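Local coordinates for protein methyltransferase (Pyrococcus horikoshii, PDB 1IXK) that probably transfers a methyl group from S-adenosyl-L-methionine to C5 of cytidine in RNA, perhaps tRNA, at residues I191-C197 and L242-C247; N254-I258 and F308-I312. All coordinates share one frame; numbering follows the deposited sequence.

Contact 1 joins the parallel strands carrying 191-197 and 242-247 in the core of the methyltransferase sheet; contact 2 packs the start of helix 255-264 on strand 307-314, the antiparallel neighbour of strand 240-246. Their centres lie about 9 Å apart. Thr246 OG1 probably hydrogen-bonds Asn254 OD1 at 2.7 Å, and Leu242 O likewise receives Ile312 N at 2.8 Å, so strand 240-246 links the two contacts. Contact 1 holds Asp194, a predicted S-adenosyl-L-methionine ligand, and Cys247, the predicted nucleophile. Contact 2 lies next to this site: the side chain of Phe308 is about 8 Å from that of Cys247 and about 11 Å from that of Asp194.

Contact 1. Residues I191-C197 and L242-C247; sequences ILLDAPC and LVYSTC
Cys197 and Cys247 are joined by a disulfide, SG to SG 2.0 Å, with a chi3 of -89° close to the relaxed right-angle twist. The sulfur of Cys197 is anti to its backbone N (chi1 -159°), whereas that of Cys247 lies beside its own N (chi1 -86°), so the two sulfurs meet just beyond the C-terminal ends of the two strands. Beside them, water 3 links the two backbones, donating to Pro196 O and accepting from Cys247 N.

Behind this bond the strands run parallel. Val243 N donates to Ile191 O at 2.9 Å, Leu193 N to Val243 O, Ser245 N to Leu193 O, and Ala195 N to Ser245 O at 3.0 Å. These are central strands of the class I methyltransferase fold, whose carboxy ends carry the site: Asp194 is a predicted S-adenosyl-L-methionine ligand, its OD1 in a long, weak ion pair with Lys132 NZ, and Cys247 the predicted nucleophile, here held as a disulfide.

On one face, Leu193 lies alongside Tyr244 and points the same way, its CD2 3.7 Å from Tyr244 CD2, while Ile191 CG2 meets Leu242 CD1 at 3.7 Å. Water 1 donates to both Leu193 O and Ser245 O. On the other face, Leu192 CD1 reaches Val243 CB at 4.1 Å, and Ser245 OG rests 3.5 Å from Asp194 CB while hydrogen-bonding water 2, which donates to Ala195 O. Farther out, helix 105-114 covers Leu192 and Val243, and Glu253 O receives the Tyr244 hydroxyl.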
loop_
_atom_site.group_PDB
_atom_site.type_symbol
_atom_site.label_atom_id
_atom_site.label_comp_id
_atom_site.label_asym_id
_atom_site.label_seq_id
_atom_site.Cartn_x
_atom_site.Cartn_y
_atom_site.Cartn_z
ATOM N N ILE A 191 8.193 10.571 -1.799
ATOM C CA ILE A 191 7.841 9.671 -2.892
ATOM C C ILE A 191 7.075 8.459 -2.378
ATOM O O ILE A 191 7.472 7.831 -1.401
ATOM C CB ILE A 191 9.095 9.176 -3.644
ATOM C CG1 ILE A 191 9.782 10.366 -4.315
ATOM C CG2 ILE A 191 8.706 8.106 -4.680
ATOM C CD1 ILE A 191 10.983 10.008 -5.129
ATOM N N LEU A 192 5.962 8.148 -3.033
ATOM C CA LEU A 192 5.161 6.992 -2.660
ATOM C C LEU A 192 5.368 5.939 -3.746
ATOM O O LEU A 192 5.017 6.163 -4.902
ATOM C CB LEU A 192 3.673 7.354 -2.580
ATOM C CG LEU A 192 2.761 6.263 -1.994
ATOM C CD1 LEU A 192 3.092 6.075 -0.509
ATOM C CD2 LEU A 192 1.292 6.656 -2.156
ATOM N N LEU A 193 5.965 4.810 -3.375
ATOM C CA LEU A 193 6.196 3.720 -4.317
ATOM C C LEU A 193 5.348 2.554 -3.853
ATOM O O LEU A 193 5.814 1.665 -3.129
ATOM C CB LEU A 193 7.675 3.324 -4.347
ATOM C CG LEU A 193 8.056 2.119 -5.212
ATOM C CD1 LEU A 193 7.424 2.225 -6.608
ATOM C CD2 LEU A 193 9.569 2.055 -5.308
ATOM N N ASP A 194 4.087 2.586 -4.269
ATOM C CA ASP A 194 3.110 1.574 -3.910
ATOM C C ASP A 194 2.806 0.669 -5.093
ATOM O O ASP A 194 2.386 1.136 -6.149
ATOM C CB ASP A 194 1.820 2.248 -3.434
ATOM C CG ASP A 194 1.352 3.356 -4.375
ATOM O OD1 ASP A 194 0.129 3.451 -4.620
ATOM O OD2 ASP A 194 2.197 4.142 -4.864
ATOM N N ALA A 195 3.014 -0.630 -4.913
ATOM C CA ALA A 195 2.749 -1.586 -5.981
ATOM C C ALA A 195 1.283 -2.000 -5.948
ATOM O O ALA A 195 0.646 -1.967 -4.896
ATOM C CB ALA A 195 3.641 -2.809 -5.820
ATOM N N PRO A 196 0.724 -2.388 -7.107
ATOM C CA PRO A 196 -0.679 -2.806 -7.174
ATOM C C PRO A 196 -0.954 -3.915 -6.163
ATOM O O PRO A 196 -0.156 -4.843 -6.020
ATOM C CB PRO A 196 -0.821 -3.296 -8.612
ATOM C CG PRO A 196 0.147 -2.425 -9.356
ATOM C CD PRO A 196 1.349 -2.439 -8.441
ATOM N N CYS A 197 -2.077 -3.819 -5.461
ATOM C CA CYS A 197 -2.413 -4.836 -4.479
ATOM C C CYS A 197 -2.977 -6.063 -5.179
ATOM O O CYS A 197 -4.178 -6.327 -5.124
ATOM C CB CYS A 197 -3.428 -4.304 -3.466
ATOM S SG CYS A 197 -3.411 -5.270 -1.922
ATOM N N LEU A 242 10.906 8.201 1.178
ATOM C CA LEU A 242 10.230 7.370 0.190
ATOM C C LEU A 242 9.593 6.217 0.945
ATOM O O LEU A 242 10.233 5.593 1.796
ATOM C CB LEU A 242 11.212 6.827 -0.859
ATOM C CG LEU A 242 10.579 5.977 -1.980
ATOM C CD1 LEU A 242 11.403 6.102 -3.253
ATOM C CD2 LEU A 242 10.458 4.520 -1.548
ATOM N N VAL A 243 8.321 5.956 0.671
ATOM C CA VAL A 243 7.649 4.845 1.317
ATOM C C VAL A 243 7.427 3.799 0.244
ATOM O O VAL A 243 6.877 4.084 -0.821
ATOM C CB VAL A 243 6.308 5.265 1.962
ATOM C CG1 VAL A 243 5.484 4.027 2.301
ATOM C CG2 VAL A 243 6.585 6.054 3.232
ATOM N N TYR A 244 7.902 2.598 0.537
ATOM C CA TYR A 244 7.829 1.456 -0.355
ATOM C C TYR A 244 6.838 0.449 0.197
ATOM O O TYR A 244 6.919 0.068 1.361
ATOM C CB TYR A 244 9.222 0.827 -0.448
ATOM C CG TYR A 244 9.316 -0.445 -1.262
ATOM C CD1 TYR A 244 8.967 -1.680 -0.717
ATOM C CD2 TYR A 244 9.793 -0.411 -2.567
ATOM C CE1 TYR A 244 9.101 -2.859 -1.457
ATOM C CE2 TYR A 244 9.927 -1.578 -3.319
ATOM C CZ TYR A 244 9.586 -2.794 -2.759
ATOM O OH TYR A 244 9.756 -3.940 -3.501
ATOM N N SER A 245 5.896 0.014 -0.633
ATOM C CA SER A 245 4.919 -0.955 -0.170
ATOM C C SER A 245 4.485 -1.898 -1.275
ATOM O O SER A 245 4.532 -1.549 -2.460
ATOM C CB SER A 245 3.685 -0.241 0.404
ATOM O OG SER A 245 2.997 0.502 -0.591
ATOM N N THR A 246 4.072 -3.098 -0.882
ATOM C CA THR A 246 3.590 -4.099 -1.829
ATOM C C THR A 246 2.494 -4.907 -1.142
ATOM O O THR A 246 2.308 -4.815 0.070
ATOM C CB THR A 246 4.665 -5.130 -2.217
ATOM O OG1 THR A 246 4.772 -6.098 -1.165
ATOM C CG2 THR A 246 6.021 -4.468 -2.443
ATOM N N CYS A 247 1.784 -5.708 -1.930
ATOM C CA CYS A 247 0.750 -6.584 -1.402
ATOM C C CYS A 247 1.197 -8.008 -1.677
ATOM O O CYS A 247 0.412 -8.858 -2.089
ATOM C CB CYS A 247 -0.590 -6.308 -2.073
ATOM S SG CYS A 247 -1.512 -4.964 -1.264
HETATM O O HOH W 1 6.248 -0.930 -4.550
HETATM O O HOH W 2 1.014 -0.918 -1.857
HETATM O O HOH W 3 1.919 -6.315 -4.833
#

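Contact 2. Residues N254-I258 and F308-I312; sequences NEFVI and FIAKI
The amino-terminal turn of helix 255-264 packs on strand 307-314 through the ring of Phe308, over which the side chain of Asn254 is laid. Asn254 CB sits above the middle of one face, 3.4 Å from the ring centroid and 10° off the normal, a CH-pi contact. Its amide continues the stack with its plane 13° from that of the ring, and CG comes within 3.3 Å of Phe308 CG. The amide is fixed at both ends: OD1 is held by Thr246 and ND2 by Ser248 O.

Ile258, one turn along, brings CG1 to the edge of the same ring, 3.6 Å from Phe308 CZ. Its CD1 then bridges to Ala310 CB at 3.9 Å and to Ile312 CD1 at 4.2 Å. The pairing belongs to the part of the Rossmann-like methyltransferase sheet where antiparallel strand 307-314 pairs with strand 240-246, with this helix packed on it. With CG anti to the backbone N (chi1 173°), the Phe308 ring reaches out from the strand, one face against Asn254 and its edge against Ile258. Replacing it with an alanine would probably open a gap beside Asn254 CB, take away the ring carbon the amide stacks on and cost Ile258 CG1 its aromatic neighbour. Glu255 OE2 approaches Phe308 CE1 obliquely at 3.8 Å, held by a salt bridge to Arg296 and a hydrogen bond from Leu279 N.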
loop_
_atom_site.group_PDB
_atom_site.type_symbol
_atom_site.label_atom_id
_atom_site.label_comp_id
_atom_site.label_asym_id
_atom_site.label_seq_id
_atom_site.Cartn_x
_atom_site.Cartn_y
_atom_site.Cartn_z
ATOM N N ASN A 254 10.016 -7.939 -1.212
ATOM C CA ASN A 254 9.972 -7.091 -0.025
ATOM C C ASN A 254 11.329 -6.872 0.653
ATOM O O ASN A 254 12.093 -5.975 0.271
ATOM C CB ASN A 254 8.987 -7.681 0.996
ATOM C CG ASN A 254 7.560 -7.751 0.465
ATOM O OD1 ASN A 254 7.158 -6.944 -0.371
ATOM N ND2 ASN A 254 6.783 -8.702 0.972
ATOM N N GLU A 255 11.612 -7.685 1.665
ATOM C CA GLU A 255 12.866 -7.592 2.412
ATOM C C GLU A 255 14.122 -7.603 1.541
ATOM O O GLU A 255 15.071 -6.861 1.801
ATOM C CB GLU A 255 12.955 -8.728 3.436
ATOM C CG GLU A 255 11.999 -8.578 4.622
ATOM C CD GLU A 255 10.611 -9.155 4.381
ATOM O OE1 GLU A 255 10.321 -9.604 3.252
ATOM O OE2 GLU A 255 9.807 -9.156 5.336
ATOM N N PHE A 256 14.138 -8.456 0.522
ATOM C CA PHE A 256 15.295 -8.550 -0.377
ATOM C C PHE A 256 15.538 -7.240 -1.126
ATOM O O PHE A 256 16.683 -6.832 -1.337
ATOM C CB PHE A 256 15.087 -9.665 -1.404
ATOM C CG PHE A 256 15.307 -11.053 -0.866
ATOM C CD1 PHE A 256 15.349 -11.297 0.502
ATOM C CD2 PHE A 256 15.437 -12.129 -1.740
ATOM C CE1 PHE A 256 15.518 -12.594 0.996
ATOM C CE2 PHE A 256 15.603 -13.427 -1.259
ATOM C CZ PHE A 256 15.642 -13.657 0.114
ATOM N N VAL A 257 14.458 -6.593 -1.547
ATOM C CA VAL A 257 14.576 -5.336 -2.272
ATOM C C VAL A 257 15.062 -4.248 -1.328
ATOM O O VAL A 257 15.910 -3.429 -1.694
ATOM C CB VAL A 257 13.224 -4.912 -2.879
ATOM C CG1 VAL A 257 13.354 -3.550 -3.551
ATOM C CG2 VAL A 257 12.760 -5.955 -3.881
ATOM N N ILE A 258 14.524 -4.241 -0.110
ATOM C CA ILE A 258 14.925 -3.247 0.883
ATOM C C ILE A 258 16.391 -3.449 1.294
ATOM O O ILE A 258 17.134 -2.478 1.432
ATOM C CB ILE A 258 14.005 -3.300 2.129
ATOM C CG1 ILE A 258 12.563 -3.004 1.707
ATOM C CG2 ILE A 258 14.439 -2.261 3.162
ATOM C CD1 ILE A 258 12.424 -1.734 0.906
ATOM N N PHE A 308 3.326 -5.359 2.920
ATOM C CA PHE A 308 4.689 -5.047 3.361
ATOM C C PHE A 308 4.906 -3.561 3.152
ATOM O O PHE A 308 4.518 -3.013 2.121
ATOM C CB PHE A 308 5.721 -5.811 2.521
ATOM C CG PHE A 308 7.147 -5.426 2.809
ATOM C CD1 PHE A 308 7.818 -5.953 3.909
ATOM C CD2 PHE A 308 7.828 -4.541 1.967
ATOM C CE1 PHE A 308 9.149 -5.610 4.170
ATOM C CE2 PHE A 308 9.160 -4.189 2.221
ATOM C CZ PHE A 308 9.819 -4.729 3.327
ATOM N N ILE A 309 5.533 -2.907 4.120
ATOM C CA ILE A 309 5.786 -1.485 3.986
ATOM C C ILE A 309 7.081 -1.090 4.678
ATOM O O ILE A 309 7.382 -1.579 5.763
ATOM C CB ILE A 309 4.628 -0.643 4.587
ATOM C CG1 ILE A 309 4.929 0.849 4.402
ATOM C CG2 ILE A 309 4.447 -0.980 6.065
ATOM C CD1 ILE A 309 3.771 1.772 4.794
ATOM N N ALA A 310 7.833 -0.198 4.039
ATOM C CA ALA A 310 9.092 0.289 4.594
ATOM C C ALA A 310 9.197 1.789 4.370
ATOM O O ALA A 310 8.808 2.296 3.315
ATOM C CB ALA A 310 10.270 -0.416 3.939
ATOM N N LYS A 311 9.724 2.499 5.364
ATOM C CA LYS A 311 9.879 3.945 5.261
ATOM C C LYS A 311 11.368 4.249 5.148
ATOM O O LYS A 311 12.144 4.003 6.075
ATOM C CB LYS A 311 9.278 4.626 6.491
ATOM C CG LYS A 311 9.282 6.137 6.418
ATOM C CD LYS A 311 8.353 6.710 7.479
ATOM C CE LYS A 311 8.353 8.222 7.452
ATOM N NZ LYS A 311 7.199 8.768 8.227
ATOM N N ILE A 312 11.751 4.800 4.007
ATOM C CA ILE A 312 13.150 5.093 3.716
ATOM C C ILE A 312 13.513 6.577 3.713
ATOM O O ILE A 312 12.814 7.389 3.112
ATOM C CB ILE A 312 13.512 4.504 2.328
ATOM C CG1 ILE A 312 13.200 3.006 2.310
ATOM C CG2 ILE A 312 14.966 4.773 2.001
ATOM C CD1 ILE A 312 13.345 2.356 0.933
#